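Local coordinates for NADPH-dependent aldehyde reductase YqhD (Escherichia coli, PDB 4QGS), which reduces a broad range of short-chain aldehydes to alcohols with NADPH, using one zinc ion per subunit, at residues D205-T210 against T234-G239; N201-A206 against R342-Q347. All blocks are in the same frame, centred on the assembly; numbering follows the deposited sequence.

Contact 1 of 2, residues D205-T210 against T234-G239; sequences DAFVHT and TLIEDG. With ZN (zinc ion), chain B.
F207 meets L235 with its CB and I236 with the far side of its ring, at CE1, and its path can be traced atom by atom. CB lies 4.1 Å from CD1 of L235. With CG anti to the backbone N (chi1 -170°), the ring is carried outward past L235 CB, which sits at the ring edge near its plane. Farther on, CE1 of F207 comes to 3.8 Å from CD1 of I236, again edge-on and in the ring plane, while I236 CG1 approaches the same carbon; the two side chains are oblique to one another. L235 works in the reverse direction: its CD1 methyl pushes in against the backbone of helix 196-211, 3.6 Å from F207 N, and also reaches A206 CB at 3.8 Å. The axes of the two short segments run nearly antiparallel, at 170°, with a closest approach of 10.7 Å, a wide spacing that these apolar side chains bridge without a hydrogen bond across it. This pairing belongs to the helical C-terminal domain of the iron-containing alcohol dehydrogenase fold, where helix 196-211 turns another face to the catalytic metal. There D205 and H209, one helical turn apart, bind zinc through OD1 and NE2, each atom at 2.1 Å from the ion. H278, H292 and two waters supply the other ligands. On the packed side, T210 OG1 donates to A206 O over 2.9 Å, tilted 29° from the carbonyl plane, and the backbone N of T210 is bonded to the same oxygen, which thus accepts two bonds. Small residues of helix 249-262, A259 and A262, adjoin the A206 methyl, and Y318 of helix 312-323 and T341 of helix 330-347 also touch F207.

Contact 2 of 2, residues N201-A206 against R342-Q347; sequences NGVVDA and RNFFEQ. With ZN (zinc ion), chain B.
V204 sets its CG1 methyl over one face of the F345 ring, 4.3 Å from the centroid and 13° off the ring normal, a CH-pi contact displaced toward the rim. Its second branch, CG2, lies 3.9 Å from CD1 of the same ring. In this valine CG1 is anti to the backbone N (chi1 171°) and CG2 stands beside that N; with F345 placed across from V204, both methyls meet the one ring. Next to this pair, V203 CG1 approaches CZ of F344 at 4.0 Å, obliquely to the ring, the side chains crossing at about a right angle. The nearest CA atoms are those of V204 and F345, 6.7 Å apart. Here the C-terminal end of helix 330-347 packs on helix 196-211 within the helical C-terminal part of this dehydrogenase, on a different side of helix 196-211 from the metal ligand: D205 follows V204 in sequence, yet its CB points away from 342-347. In the next shell F345 rests on A297 of helix 292-306, the helix that starts with the zinc ligand H292, and N201 ND2 is hydrogen-bonded to D291 just ahead of it. F344 is backed by P240 of helix 222-244 and meets the ring of F207, the planes at about 40°. L348 touches both valines and V350 touches V204.

In the fold
Both contacts lie in the helical core and use helix 196-211, which meets helix 222-244 in contact 1 and helix 330-347 in contact 2; their centres are about 7 Å apart. They join through aromatic rings: F344 CE2 is 3.7 Å from F207 CD1, and F345 CZ is 3.9 Å from F207 CD2, while F344 CE1 abuts I236 CA at 3.6 Å. Neither interface has a hydrogen bond across it, and the buried areas are similar, 180 and 157 Å². Contact 1 combines aliphatic groups at a ring edge with a leucine methyl against the helix backbone, whereas contact 2 sets valine methyls on two phenylalanine rings, one of them over a face. Only I236, in contact 1, is partly exposed among the touching residues.

Contact 1 of 2, residues D205-T210 against T234-G239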
ATOM      1  N   ASP A 205      -3.329  -6.766   3.324  1.00 16.21           N
ATOM      2  CA  ASP A 205      -3.295  -5.324   3.087  1.00 14.85           C
ATOM      3  C   ASP A 205      -4.085  -4.981   1.819  1.00 15.33           C
ATOM      4  O   ASP A 205      -4.899  -4.040   1.817  1.00 16.55           O
ATOM      5  CB  ASP A 205      -1.853  -4.839   2.979  1.00 18.60           C
ATOM      6  CG  ASP A 205      -1.741  -3.311   2.891  1.00 19.70           C
ATOM      7  OD1 ASP A 205      -2.473  -2.560   3.596  1.00 19.65           O
ATOM      8  OD2 ASP A 205      -0.889  -2.861   2.095  1.00 32.97           O
ATOM      9  N   ALA A 206      -3.885  -5.762   0.759  1.00 14.94           N
ATOM     10  CA  ALA A 206      -4.687  -5.552  -0.463  1.00 16.25           C
ATOM     11  C   ALA A 206      -6.193  -5.702  -0.194  1.00 16.38           C
ATOM     12  O   ALA A 206      -7.012  -4.905  -0.676  1.00 16.41           O
ATOM     13  CB  ALA A 206      -4.245  -6.518  -1.561  1.00 15.02           C
ATOM     14  N   PHE A 207      -6.552  -6.715   0.584  1.00 15.21           N
ATOM     15  CA  PHE A 207      -7.945  -6.999   0.907  1.00 16.17           C
ATOM     16  C   PHE A 207      -8.544  -5.805   1.640  1.00 16.82           C
ATOM     17  O   PHE A 207      -9.641  -5.326   1.312  1.00 16.04           O
ATOM     18  CB  PHE A 207      -8.032  -8.277   1.757  1.00 14.22           C
ATOM     19  CG  PHE A 207      -9.437  -8.812   1.949  1.00 15.80           C
ATOM     20  CD1 PHE A 207      -9.897  -9.880   1.190  1.00 18.16           C
ATOM     21  CD2 PHE A 207     -10.286  -8.260   2.907  1.00 14.82           C
ATOM     22  CE1 PHE A 207     -11.173 -10.400   1.382  1.00 20.04           C
ATOM     23  CE2 PHE A 207     -11.574  -8.773   3.095  1.00 17.51           C
ATOM     24  CZ  PHE A 207     -12.016  -9.837   2.335  1.00 18.59           C
ATOM     25  N   VAL A 208      -7.800  -5.297   2.616  1.00 15.65           N
ATOM     26  CA  VAL A 208      -8.308  -4.200   3.429  1.00 14.00           C
ATOM     27  C   VAL A 208      -8.331  -2.894   2.645  1.00 16.40           C
ATOM     28  O   VAL A 208      -9.303  -2.148   2.755  1.00 15.60           O
ATOM     29  CB  VAL A 208      -7.484  -4.047   4.722  1.00 13.08           C
ATOM     30  CG1 VAL A 208      -7.959  -2.818   5.500  1.00 14.80           C
ATOM     31  CG2 VAL A 208      -7.636  -5.311   5.560  1.00 15.92           C
ATOM     32  N   HIS A 209      -7.312  -2.620   1.824  1.00 14.33           N
ATOM     33  CA  HIS A 209      -7.380  -1.418   0.977  1.00 15.19           C
ATOM     34  C   HIS A 209      -8.650  -1.435   0.130  1.00 17.63           C
ATOM     35  O   HIS A 209      -9.276  -0.388  -0.073  1.00 16.75           O
ATOM     36  CB  HIS A 209      -6.144  -1.282   0.080  1.00 17.73           C
ATOM     37  CG  HIS A 209      -4.972  -0.655   0.770  1.00 19.99           C
ATOM     38  ND1 HIS A 209      -4.468   0.578   0.417  1.00 20.37           N
ATOM     39  CD2 HIS A 209      -4.220  -1.084   1.815  1.00 17.99           C
ATOM     40  CE1 HIS A 209      -3.445   0.874   1.201  1.00 21.45           C
ATOM     41  NE2 HIS A 209      -3.274  -0.117   2.057  1.00 19.47           N
ATOM     42  N   THR A 210      -9.036  -2.619  -0.337  1.00 15.66           N
ATOM     43  CA  THR A 210     -10.246  -2.755  -1.144  1.00 15.73           C
ATOM     44  C   THR A 210     -11.491  -2.452  -0.307  1.00 18.70           C
ATOM     45  O   THR A 210     -12.327  -1.644  -0.717  1.00 16.78           O
ATOM     46  CB  THR A 210     -10.356  -4.146  -1.757  1.00 14.01           C
ATOM     47  OG1 THR A 210      -9.171  -4.407  -2.525  1.00 16.84           O
ATOM     48  CG2 THR A 210     -11.610  -4.236  -2.686  1.00 15.54           C
ATOM     49  N   THR A 234     -10.996 -12.732  -5.913  1.00 15.84           N
ATOM     50  CA  THR A 234      -9.717 -13.228  -6.419  1.00 13.23           C
ATOM     51  C   THR A 234      -8.716 -13.460  -5.280  1.00 15.88           C
ATOM     52  O   THR A 234      -8.014 -14.461  -5.254  1.00 16.42           O
ATOM     53  CB  THR A 234      -9.122 -12.247  -7.443  1.00 14.84           C
ATOM     54  OG1 THR A 234     -10.045 -12.112  -8.543  1.00 15.70           O
ATOM     55  CG2 THR A 234      -7.798 -12.779  -7.983  1.00 17.35           C
ATOM     56  N   LEU A 235      -8.653 -12.524  -4.348  1.00 16.08           N
ATOM     57  CA  LEU A 235      -7.738 -12.661  -3.210  1.00 14.88           C
ATOM     58  C   LEU A 235      -8.147 -13.832  -2.322  1.00 20.01           C
ATOM     59  O   LEU A 235      -7.287 -14.552  -1.790  1.00 16.71           O
ATOM     60  CB  LEU A 235      -7.688 -11.357  -2.405  1.00 14.30           C
ATOM     61  CG  LEU A 235      -7.009 -10.158  -3.076  1.00 16.85           C
ATOM     62  CD1 LEU A 235      -7.190  -8.878  -2.255  1.00 18.67           C
ATOM     63  CD2 LEU A 235      -5.522 -10.429  -3.338  1.00 16.63           C
ATOM     64  N   ILE A 236      -9.447 -14.038  -2.144  1.00 17.72           N
ATOM     65  CA  ILE A 236      -9.911 -15.151  -1.303  1.00 19.81           C
ATOM     66  C   ILE A 236      -9.609 -16.491  -1.965  1.00 18.55           C
ATOM     67  O   ILE A 236      -9.199 -17.456  -1.298  1.00 17.42           O
ATOM     68  CB  ILE A 236     -11.415 -15.029  -0.995  1.00 20.42           C
ATOM     69  CG1 ILE A 236     -11.637 -13.871  -0.025  1.00 18.24           C
ATOM     70  CG2 ILE A 236     -11.959 -16.323  -0.414  1.00 19.89           C
ATOM     71  CD1 ILE A 236     -13.063 -13.343  -0.002  1.00 18.27           C
ATOM     72  N   GLU A 237      -9.751 -16.547  -3.283  1.00 17.26           N
ATOM     73  CA  GLU A 237      -9.483 -17.793  -3.993  1.00 16.25           C
ATOM     74  C   GLU A 237      -7.992 -18.111  -4.090  1.00 19.81           C
ATOM     75  O   GLU A 237      -7.575 -19.222  -3.757  1.00 21.42           O
ATOM     76  CB  GLU A 237     -10.086 -17.773  -5.402  1.00 19.74           C
ATOM     77  CG  GLU A 237      -9.878 -19.119  -6.111  1.00 25.26           C
ATOM     78  CD  GLU A 237     -10.797 -19.313  -7.310  1.00 29.37           C
ATOM     79  OE1 GLU A 237     -11.526 -18.359  -7.669  1.00 30.61           O
ATOM     80  OE2 GLU A 237     -10.794 -20.427  -7.882  1.00 29.09           O
ATOM     81  N   ASP A 238      -7.190 -17.151  -4.537  1.00 16.53           N
ATOM     82  CA  ASP A 238      -5.787 -17.452  -4.853  1.00 18.85           C
ATOM     83  C   ASP A 238      -4.795 -16.991  -3.782  1.00 19.65           C
ATOM     84  O   ASP A 238      -3.637 -17.412  -3.791  1.00 18.57           O
ATOM     85  CB  ASP A 238      -5.403 -16.844  -6.212  1.00 18.51           C
ATOM     86  CG  ASP A 238      -5.819 -17.724  -7.383  1.00 20.62           C
ATOM     87  OD1 ASP A 238      -6.548 -18.715  -7.164  1.00 21.34           O
ATOM     88  OD2 ASP A 238      -5.403 -17.433  -8.515  1.00 20.01           O
ATOM     89  N   GLY A 239      -5.229 -16.121  -2.871  1.00 18.06           N
ATOM     90  CA  GLY A 239      -4.360 -15.694  -1.786  1.00 18.96           C
ATOM     91  C   GLY A 239      -3.825 -16.849  -0.954  1.00 18.63           C
ATOM     92  O   GLY A 239      -2.618 -16.947  -0.749  1.00 17.86           O
TER
HETATM   93 ZN    ZN B 401      -2.275  -0.450   3.840  1.00 22.30          ZN
HETATM   94  O   HOH W   1      -1.461   1.479   3.738  1.00 26.32           O
HETATM   95  O   HOH W   2      -0.501  -0.626   2.634  1.00 27.91           O

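Contact 2 of 2, residues N201-A206 against R342-Q347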
ATOM      1  N   ASN A 201       0.848 -10.937   4.617  1.00 16.37           N
ATOM      2  CA  ASN A 201       0.599  -9.520   4.896  1.00 15.18           C
ATOM      3  C   ASN A 201       0.137  -8.762   3.651  1.00 16.93           C
ATOM      4  O   ASN A 201      -0.738  -7.888   3.731  1.00 16.02           O
ATOM      5  CB  ASN A 201       1.836  -8.823   5.447  1.00 16.66           C
ATOM      6  CG  ASN A 201       2.151  -9.224   6.877  1.00 19.42           C
ATOM      7  OD1 ASN A 201       1.328  -9.834   7.566  1.00 18.38           O
ATOM      8  ND2 ASN A 201       3.352  -8.869   7.333  1.00 18.68           N
ATOM      9  N   GLY A 202       0.753  -9.065   2.514  1.00 17.01           N
ATOM     10  CA  GLY A 202       0.382  -8.410   1.263  1.00 15.89           C
ATOM     11  C   GLY A 202      -1.051  -8.704   0.880  1.00 16.84           C
ATOM     12  O   GLY A 202      -1.779  -7.811   0.408  1.00 15.60           O
ATOM     13  N   VAL A 203      -1.462  -9.954   1.060  1.00 14.10           N
ATOM     14  CA  VAL A 203      -2.833 -10.341   0.750  1.00 15.72           C
ATOM     15  C   VAL A 203      -3.817  -9.605   1.666  1.00 16.65           C
ATOM     16  O   VAL A 203      -4.818  -9.056   1.208  1.00 14.94           O
ATOM     17  CB  VAL A 203      -3.021 -11.865   0.860  1.00 15.87           C
ATOM     18  CG1 VAL A 203      -4.506 -12.226   0.826  1.00 17.32           C
ATOM     19  CG2 VAL A 203      -2.274 -12.545  -0.275  1.00 15.22           C
ATOM     20  N   VAL A 204      -3.528  -9.574   2.962  1.00 14.26           N
ATOM     21  CA  VAL A 204      -4.401  -8.878   3.900  1.00 13.96           C
ATOM     22  C   VAL A 204      -4.474  -7.380   3.600  1.00 17.04           C
ATOM     23  O   VAL A 204      -5.561  -6.788   3.585  1.00 16.52           O
ATOM     24  CB  VAL A 204      -3.934  -9.093   5.349  1.00 12.50           C
ATOM     25  CG1 VAL A 204      -4.724  -8.183   6.296  1.00 15.58           C
ATOM     26  CG2 VAL A 204      -4.132 -10.545   5.741  1.00 14.88           C
ATOM     27  N   ASP A 205      -3.329  -6.766   3.324  1.00 16.21           N
ATOM     28  CA  ASP A 205      -3.295  -5.324   3.087  1.00 14.85           C
ATOM     29  C   ASP A 205      -4.085  -4.981   1.819  1.00 15.33           C
ATOM     30  O   ASP A 205      -4.899  -4.040   1.817  1.00 16.55           O
ATOM     31  CB  ASP A 205      -1.853  -4.839   2.979  1.00 18.60           C
ATOM     32  CG  ASP A 205      -1.741  -3.311   2.891  1.00 19.70           C
ATOM     33  OD1 ASP A 205      -2.473  -2.560   3.596  1.00 19.65           O
ATOM     34  OD2 ASP A 205      -0.889  -2.861   2.095  1.00 32.97           O
ATOM     35  N   ALA A 206      -3.885  -5.762   0.759  1.00 14.94           N
ATOM     36  CA  ALA A 206      -4.687  -5.552  -0.463  1.00 16.25           C
ATOM     37  C   ALA A 206      -6.193  -5.702  -0.194  1.00 16.38           C
ATOM     38  O   ALA A 206      -7.012  -4.905  -0.676  1.00 16.41           O
ATOM     39  CB  ALA A 206      -4.245  -6.518  -1.561  1.00 15.02           C
ATOM     40  N   ARG A 342     -12.682 -12.652   9.367  1.00 17.15           N
ATOM     41  CA  ARG A 342     -11.758 -12.962  10.437  1.00 18.00           C
ATOM     42  C   ARG A 342     -11.070 -14.294  10.166  1.00 17.87           C
ATOM     43  O   ARG A 342      -9.847 -14.395  10.228  1.00 20.81           O
ATOM     44  CB  ARG A 342     -12.491 -13.003  11.776  1.00 21.20           C
ATOM     45  CG  ARG A 342     -11.568 -13.010  12.970  1.00 24.42           C
ATOM     46  CD  ARG A 342     -12.362 -13.099  14.281  1.00 25.03           C
ATOM     47  NE  ARG A 342     -13.113 -11.894  14.645  1.00 25.87           N
ATOM     48  CZ  ARG A 342     -12.563 -10.800  15.174  1.00 23.50           C
ATOM     49  NH1 ARG A 342     -13.316  -9.768  15.514  1.00 28.90           N
ATOM     50  NH2 ARG A 342     -11.253 -10.727  15.345  1.00 20.40           N
ATOM     51  N   ASN A 343     -11.855 -15.309   9.836  1.00 18.28           N
ATOM     52  CA  ASN A 343     -11.298 -16.624   9.564  1.00 18.95           C
ATOM     53  C   ASN A 343     -10.324 -16.617   8.388  1.00 20.09           C
ATOM     54  O   ASN A 343      -9.287 -17.280   8.428  1.00 20.02           O
ATOM     55  CB  ASN A 343     -12.412 -17.637   9.309  1.00 20.52           C
ATOM     56  CG  ASN A 343     -11.868 -19.021   9.014  1.00 23.63           C
ATOM     57  OD1 ASN A 343     -11.354 -19.700   9.917  1.00 25.98           O
ATOM     58  ND2 ASN A 343     -11.954 -19.442   7.762  1.00 22.80           N
ATOM     59  N   PHE A 344     -10.655 -15.859   7.341  1.00 17.75           N
ATOM     60  CA  PHE A 344      -9.781 -15.743   6.177  1.00 18.44           C
ATOM     61  C   PHE A 344      -8.401 -15.214   6.605  1.00 16.98           C
ATOM     62  O   PHE A 344      -7.369 -15.785   6.246  1.00 17.30           O
ATOM     63  CB  PHE A 344     -10.431 -14.836   5.115  1.00 15.81           C
ATOM     64  CG  PHE A 344      -9.557 -14.556   3.919  1.00 17.78           C
ATOM     65  CD1 PHE A 344      -9.164 -15.584   3.072  1.00 18.03           C
ATOM     66  CD2 PHE A 344      -9.149 -13.258   3.631  1.00 17.09           C
ATOM     67  CE1 PHE A 344      -8.363 -15.328   1.966  1.00 18.35           C
ATOM     68  CE2 PHE A 344      -8.342 -13.000   2.531  1.00 19.51           C
ATOM     69  CZ  PHE A 344      -7.948 -14.036   1.703  1.00 18.73           C
ATOM     70  N   PHE A 345      -8.386 -14.141   7.388  1.00 16.60           N
ATOM     71  CA  PHE A 345      -7.129 -13.567   7.886  1.00 16.81           C
ATOM     72  C   PHE A 345      -6.362 -14.585   8.740  1.00 17.08           C
ATOM     73  O   PHE A 345      -5.150 -14.800   8.555  1.00 17.29           O
ATOM     74  CB  PHE A 345      -7.391 -12.306   8.704  1.00 15.40           C
ATOM     75  CG  PHE A 345      -7.957 -11.148   7.904  1.00 15.35           C
ATOM     76  CD1 PHE A 345      -7.913 -11.144   6.523  1.00 17.23           C
ATOM     77  CD2 PHE A 345      -8.494 -10.055   8.563  1.00 18.62           C
ATOM     78  CE1 PHE A 345      -8.432 -10.062   5.791  1.00 15.92           C
ATOM     79  CE2 PHE A 345      -9.016  -8.977   7.862  1.00 17.22           C
ATOM     80  CZ  PHE A 345      -8.988  -8.983   6.464  1.00 13.67           C
ATOM     81  N   GLU A 346      -7.069 -15.237   9.658  1.00 16.99           N
ATOM     82  CA  GLU A 346      -6.402 -16.203  10.535  1.00 19.74           C
ATOM     83  C   GLU A 346      -5.801 -17.377   9.772  1.00 20.31           C
ATOM     84  O   GLU A 346      -4.690 -17.818  10.098  1.00 19.23           O
ATOM     85  CB  GLU A 346      -7.370 -16.690  11.606  1.00 19.85           C
ATOM     86  CG  GLU A 346      -7.952 -15.497  12.339  1.00 21.28           C
ATOM     87  CD  GLU A 346      -8.399 -15.753  13.736  1.00 38.54           C
ATOM     88  OE1 GLU A 346      -7.758 -15.188  14.661  1.00 38.48           O
ATOM     89  OE2 GLU A 346      -9.406 -16.476  13.901  1.00 41.21           O
ATOM     90  N   GLN A 347      -6.502 -17.864   8.749  1.00 19.71           N
ATOM     91  CA  GLN A 347      -5.994 -18.991   7.957  1.00 20.73           C
ATOM     92  C   GLN A 347      -4.808 -18.600   7.081  1.00 21.41           C
ATOM     93  O   GLN A 347      -4.025 -19.460   6.675  1.00 20.97           O
ATOM     94  CB  GLN A 347      -7.106 -19.591   7.095  1.00 25.48           C
ATOM     95  CG  GLN A 347      -8.236 -20.247   7.887  1.00 30.36           C
ATOM     96  CD  GLN A 347      -7.757 -21.276   8.894  1.00 39.98           C
ATOM     97  OE1 GLN A 347      -6.766 -21.979   8.674  1.00 42.66           O
ATOM     98  NE2 GLN A 347      -8.460 -21.365  10.020  1.00 47.69           N
TER
HETATM   99 ZN    ZN B 401      -2.275  -0.450   3.840  1.00 22.30          ZN
HETATM  100  O   HOH W   1      -1.461   1.479   3.738  1.00 26.32           O
HETATM  101  O   HOH W   2      -0.501  -0.626   2.634  1.00 27.91           O